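Local coordinates for protein adhesin A (Fusobacterium nucleatum, PDB 3ETZ) that probably serves as an adhesin of the bacterial surface, built as an antiparallel helical hairpin that assembles into oligomers through a leucine chain, at residues D37-A42 / K95-D100; E47-E52 / K85-E90. The protein carries 1 engineered substitution. One frame throughout, in Å; residues are numbered along the deposited sequence.

Overall arrangement
Both interactions join the same two helices, 5-63 and 70-108, which fold back on each other as an antiparallel helical hairpin. The segments of interaction 2 (47-52 with 85-90) both fall between those of interaction 1 (37-42 with 95-100) in sequence, so interaction 2 lies nearer the turn. The centres of the two contacts are about 14 Å apart. That of interaction 1 is about 4 Å from the centre of the chain, and that of interaction 2 about 12 Å. The helix axes are closer at interaction 1, where alanine faces the partner helix, than at interaction 2, where tyrosine and leucine meet. Lys95 packs against Glu47 between them. The contacts are two separate points along one elongated hairpin.

Interaction 1: D37-A42 / K95-D100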
loop_
_atom_site.group_PDB
_atom_site.type_symbol
_atom_site.label_atom_id
_atom_site.label_comp_id
_atom_site.label_asym_id
_atom_site.label_seq_id
_atom_site.Cartn_x
_atom_site.Cartn_y
_atom_site.Cartn_z
ATOM N N ASP A 37 -1.693 7.810 -2.741
ATOM C CA ASP A 37 -1.985 8.771 -1.676
ATOM C C ASP A 37 -2.695 8.059 -0.526
ATOM O O ASP A 37 -2.395 8.313 0.638
ATOM C CB ASP A 37 -2.872 9.943 -2.161
ATOM C CG ASP A 37 -2.137 10.911 -3.105
ATOM O OD1 ASP A 37 -0.897 10.935 -3.097
ATOM O OD2 ASP A 37 -2.815 11.657 -3.852
ATOM N N ALA A 38 -3.642 7.174 -0.845
ATOM C CA ALA A 38 -4.346 6.423 0.194
ATOM C C ALA A 38 -3.392 5.498 0.941
ATOM O O ALA A 38 -3.421 5.402 2.170
ATOM C CB ALA A 38 -5.496 5.577 -0.425
ATOM N N ALA A 39 -2.590 4.756 0.195
ATOM C CA ALA A 39 -1.637 3.848 0.803
ATOM C C ALA A 39 -0.701 4.626 1.760
ATOM O O ALA A 39 -0.311 4.121 2.813
ATOM C CB ALA A 39 -0.801 3.148 -0.296
ATOM N N ARG A 40 -0.314 5.839 1.373
ATOM C CA ARG A 40 0.550 6.641 2.242
ATOM C C ARG A 40 -0.091 6.885 3.594
ATOM O O ARG A 40 0.570 6.728 4.620
ATOM C CB ARG A 40 0.876 8.002 1.617
ATOM C CG ARG A 40 1.918 7.960 0.535
ATOM C CD ARG A 40 2.127 9.386 0.001
ATOM N NE ARG A 40 2.921 9.415 -1.219
ATOM C CZ ARG A 40 4.238 9.247 -1.256
ATOM N NH1 ARG A 40 4.918 9.029 -0.138
ATOM N NH2 ARG A 40 4.888 9.317 -2.409
ATOM N N GLN A 41 -1.365 7.277 3.583
ATOM C CA GLN A 41 -2.126 7.564 4.796
ATOM C C GLN A 41 -2.265 6.296 5.667
ATOM O O GLN A 41 -2.019 6.327 6.880
ATOM C CB GLN A 41 -3.498 8.098 4.384
ATOM C CG GLN A 41 -4.253 8.897 5.424
ATOM C CD GLN A 41 -5.482 9.586 4.826
ATOM O OE1 GLN A 41 -5.393 10.252 3.790
ATOM N NE2 GLN A 41 -6.626 9.432 5.482
ATOM N N ALA A 42 -2.667 5.187 5.041
ATOM C CA ALA A 42 -2.841 3.922 5.735
ATOM C C ALA A 42 -1.490 3.419 6.262
ATOM O O ALA A 42 -1.403 2.890 7.353
ATOM C CB ALA A 42 -3.457 2.886 4.785
ATOM N N LYS A 95 3.910 -0.071 0.885
ATOM C CA LYS A 95 5.123 0.593 0.391
ATOM C C LYS A 95 5.344 0.241 -1.075
ATOM O O LYS A 95 5.821 1.075 -1.836
ATOM C CB LYS A 95 6.368 0.187 1.187
ATOM C CG LYS A 95 6.405 0.773 2.596
ATOM C CD LYS A 95 7.646 0.332 3.364
ATOM C CE LYS A 95 7.732 1.016 4.737
ATOM N NZ LYS A 95 8.779 0.357 5.584
ATOM N N ALA A 96 4.990 -0.979 -1.474
ATOM C CA ALA A 96 5.150 -1.408 -2.877
ATOM C C ALA A 96 4.258 -0.573 -3.810
ATOM O O ALA A 96 4.654 -0.275 -4.942
ATOM C CB ALA A 96 4.823 -2.920 -3.040
ATOM N N VAL A 97 3.062 -0.206 -3.343
ATOM C CA VAL A 97 2.147 0.622 -4.129
ATOM C C VAL A 97 2.732 2.018 -4.286
ATOM O O VAL A 97 2.742 2.579 -5.380
ATOM C CB VAL A 97 0.754 0.758 -3.452
ATOM C CG1 VAL A 97 -0.051 1.895 -4.098
ATOM C CG2 VAL A 97 -0.012 -0.558 -3.594
ATOM N N ILE A 98 3.235 2.569 -3.191
ATOM C CA ILE A 98 3.818 3.902 -3.203
ATOM C C ILE A 98 5.075 3.914 -4.086
ATOM O O ILE A 98 5.274 4.818 -4.907
ATOM C CB ILE A 98 4.179 4.345 -1.762
ATOM C CG1 ILE A 98 2.896 4.423 -0.922
ATOM C CG2 ILE A 98 4.943 5.662 -1.788
ATOM C CD1 ILE A 98 3.142 4.477 0.590
ATOM N N SER A 99 5.909 2.904 -3.901
ATOM C CA SER A 99 7.144 2.731 -4.655
ATOM C C SER A 99 6.864 2.611 -6.168
ATOM O O SER A 99 7.508 3.269 -6.994
ATOM C CB SER A 99 7.851 1.477 -4.157
ATOM O OG SER A 99 8.974 1.197 -4.957
ATOM N N ASP A 100 5.918 1.762 -6.533
ATOM C CA ASP A 100 5.592 1.626 -7.935
ATOM C C ASP A 100 5.121 2.951 -8.525
ATOM O O ASP A 100 5.493 3.288 -9.643
ATOM C CB ASP A 100 4.531 0.553 -8.134
ATOM C CG ASP A 100 5.059 -0.827 -7.837
ATOM O OD1 ASP A 100 6.303 -0.997 -7.855
ATOM O OD2 ASP A 100 4.242 -1.742 -7.597
#
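Ile98 packs against both Ala39 and Arg40 of the facing helix. Its CG1 lies 4.0 Å from Ala39 CB, and its CD1 reaches Arg40 CG at 3.7 Å. Val97 adds a second contact to the same alanine methyl, with CG1 4.1 Å from Ala39 CB. Ala39 is buried, and its small methyl is met by two branched side chains. The CG2 methyl of Ile98 takes a different partner. It sits over one face of the Arg40 guanidinium, toward the rim, 3.7 Å from Arg40 CZ. The first torsion of Ile98 sets this division. With chi1 at -63°, CG1 runs toward Ala39 and the start of the arginine chain, while CG2 meets the guanidinium. Arg40 is extended from CG to NE, which carries its charged end across the isoleucine. There NH2 forms a salt bridge with Glu102, farther along helix 70-108. That bond probably steadies the guanidinium over the methyl. No hydrogen bond joins the two segments directly. The axes approach to 8.7 Å at an angle of 141° between their directions. Ile98 also touches Leu43, one turn on from Ala39, so the contact continues along the antiparallel pair of helices 5-63 and 70-108.

Interaction 2: E47-E52 / K85-E90; sequences EQVYNE and KKLEAE
Tyr50 and Leu87 meet between the two arms of an antiparallel helical hairpin, a helix-loop-helix fold. The segment axes approach to 10.6 Å, with an angle of 155° between their directions. Tyr50 can be followed outward. Its CB lies 3.7 Å from Leu87 CD2, and the same methyl is equally close to Tyr50 CA. At the ring, Tyr50 CD2 is 3.9 Å from Leu87 CD2. The methyl comes in at the ring edge, near its plane, and not over a face. Beyond this the ring passes obliquely by Glu88 CB. The hydroxyl ends beside the Glu88 carboxylate, but Tyr50 OH and Glu88 OE2 are 3.9 Å apart and no hydrogen bond forms. The ring and carboxylate planes are turned 51° from each other. With CG anti to the backbone N (chi1 -180°), the Tyr50 ring projects toward helix 70-108. There it also touches Leu84 and Met91. Val49 gives Leu87 a second apolar partner, crossing it at about a right angle. No hydrogen bond joins the segments here, and the contact lies near the protein surface. On helix 5-63 itself, Tyr50 O accepts a hydrogen bond from Ser54 OG. At the interface, Val49 CG1 lies 4.0 Å from Leu87 CD2.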
loop_
_atom_site.group_PDB
_atom_site.type_symbol
_atom_site.label_atom_id
_atom_site.label_comp_id
_atom_site.label_asym_id
_atom_site.label_seq_id
_atom_site.Cartn_x
_atom_site.Cartn_y
_atom_site.Cartn_z
ATOM N N GLU A 47 2.202 2.164 10.707
ATOM C CA GLU A 47 3.515 2.231 11.377
ATOM C C GLU A 47 3.357 2.541 12.877
ATOM O O GLU A 47 4.067 1.973 13.716
ATOM C CB GLU A 47 4.392 3.294 10.684
ATOM C CG GLU A 47 4.690 2.870 9.252
ATOM C CD GLU A 47 5.650 3.774 8.501
ATOM O OE1 GLU A 47 5.524 5.012 8.581
ATOM O OE2 GLU A 47 6.525 3.231 7.798
ATOM N N GLN A 48 2.432 3.443 13.194
ATOM C CA GLN A 48 2.155 3.839 14.566
ATOM C C GLN A 48 1.651 2.623 15.329
ATOM O O GLN A 48 2.140 2.297 16.406
ATOM C CB GLN A 48 1.096 4.949 14.582
ATOM C CG GLN A 48 0.851 5.547 15.944
ATOM C CD GLN A 48 2.135 6.042 16.555
ATOM O OE1 GLN A 48 2.868 6.819 15.927
ATOM N NE2 GLN A 48 2.432 5.592 17.779
ATOM N N VAL A 49 0.662 1.942 14.765
ATOM C CA VAL A 49 0.118 0.753 15.402
ATOM C C VAL A 49 1.169 -0.337 15.580
ATOM O O VAL A 49 1.235 -0.997 16.624
ATOM C CB VAL A 49 -1.062 0.171 14.560
ATOM C CG1 VAL A 49 -1.451 -1.209 15.087
ATOM C CG2 VAL A 49 -2.249 1.112 14.608
ATOM N N TYR A 50 1.975 -0.551 14.548
ATOM C CA TYR A 50 2.999 -1.592 14.601
ATOM C C TYR A 50 4.005 -1.309 15.721
ATOM O O TYR A 50 4.393 -2.218 16.456
ATOM C CB TYR A 50 3.738 -1.668 13.268
ATOM C CG TYR A 50 4.827 -2.727 13.198
ATOM C CD1 TYR A 50 6.163 -2.418 13.478
ATOM C CD2 TYR A 50 4.518 -4.037 12.830
ATOM C CE1 TYR A 50 7.165 -3.392 13.385
ATOM C CE2 TYR A 50 5.510 -5.033 12.728
ATOM C CZ TYR A 50 6.832 -4.695 13.003
ATOM O OH TYR A 50 7.823 -5.619 12.849
ATOM N N ASN A 51 4.431 -0.061 15.832
ATOM C CA ASN A 51 5.423 0.268 16.851
ATOM C C ASN A 51 4.868 0.045 18.258
ATOM O O ASN A 51 5.512 -0.602 19.101
ATOM C CB ASN A 51 5.885 1.716 16.701
ATOM C CG ASN A 51 6.683 1.945 15.448
ATOM O OD1 ASN A 51 7.191 1.009 14.831
ATOM N ND2 ASN A 51 6.817 3.195 15.074
ATOM N N GLU A 52 3.667 0.563 18.492
ATOM C CA GLU A 52 3.027 0.436 19.790
ATOM C C GLU A 52 2.789 -1.014 20.166
ATOM O O GLU A 52 3.020 -1.408 21.326
ATOM C CB GLU A 52 1.696 1.180 19.785
ATOM C CG GLU A 52 1.859 2.688 19.836
ATOM C CD GLU A 52 0.557 3.425 19.577
ATOM O OE1 GLU A 52 -0.520 2.797 19.690
ATOM O OE2 GLU A 52 0.616 4.634 19.265
ATOM N N LYS A 85 3.287 -10.030 12.183
ATOM C CA LYS A 85 3.800 -10.511 10.893
ATOM C C LYS A 85 2.802 -10.198 9.781
ATOM O O LYS A 85 3.183 -9.893 8.661
ATOM C CB LYS A 85 4.065 -12.021 10.931
ATOM C CG LYS A 85 5.345 -12.398 11.652
ATOM C CD LYS A 85 5.431 -13.912 11.787
ATOM C CE LYS A 85 6.642 -14.334 12.625
ATOM N NZ LYS A 85 6.600 -15.804 12.941
ATOM N N LYS A 86 1.517 -10.277 10.096
ATOM C CA LYS A 86 0.487 -9.962 9.113
ATOM C C LYS A 86 0.508 -8.456 8.850
ATOM O O LYS A 86 0.357 -8.021 7.706
ATOM C CB LYS A 86 -0.894 -10.360 9.641
ATOM C CG LYS A 86 -1.122 -11.861 9.737
ATOM C CD LYS A 86 -2.542 -12.095 10.253
ATOM C CE LYS A 86 -2.901 -13.571 10.336
ATOM N NZ LYS A 86 -4.295 -13.730 10.846
ATOM N N LEU A 87 0.685 -7.662 9.910
ATOM C CA LEU A 87 0.702 -6.213 9.749
ATOM C C LEU A 87 1.930 -5.773 8.929
ATOM O O LEU A 87 1.897 -4.819 8.150
ATOM C CB LEU A 87 0.676 -5.546 11.137
ATOM C CG LEU A 87 0.692 -4.026 11.150
ATOM C CD1 LEU A 87 -0.500 -3.462 10.335
ATOM C CD2 LEU A 87 0.621 -3.569 12.620
ATOM N N GLU A 88 3.009 -6.508 9.083
ATOM C CA GLU A 88 4.245 -6.218 8.365
ATOM C C GLU A 88 4.046 -6.482 6.856
ATOM O O GLU A 88 4.554 -5.751 6.002
ATOM C CB GLU A 88 5.354 -7.105 8.935
ATOM C CG GLU A 88 6.717 -6.882 8.369
ATOM C CD GLU A 88 7.805 -7.440 9.286
ATOM O OE1 GLU A 88 7.529 -8.491 9.941
ATOM O OE2 GLU A 88 8.924 -6.842 9.332
ATOM N N ALA A 89 3.316 -7.542 6.528
ATOM C CA ALA A 89 3.047 -7.838 5.129
ATOM C C ALA A 89 2.121 -6.764 4.558
ATOM O O ALA A 89 2.312 -6.334 3.416
ATOM C CB ALA A 89 2.431 -9.261 4.977
ATOM N N GLU A 90 1.131 -6.315 5.328
ATOM C CA GLU A 90 0.241 -5.250 4.831
ATOM C C GLU A 90 1.087 -3.989 4.523
ATOM O O GLU A 90 0.961 -3.376 3.452
ATOM C CB GLU A 90 -0.822 -4.901 5.894
ATOM C CG GLU A 90 -1.764 -3.737 5.536
ATOM C CD GLU A 90 -2.885 -3.551 6.552
ATOM O OE1 GLU A 90 -3.329 -4.557 7.126
ATOM O OE2 GLU A 90 -3.335 -2.414 6.773
#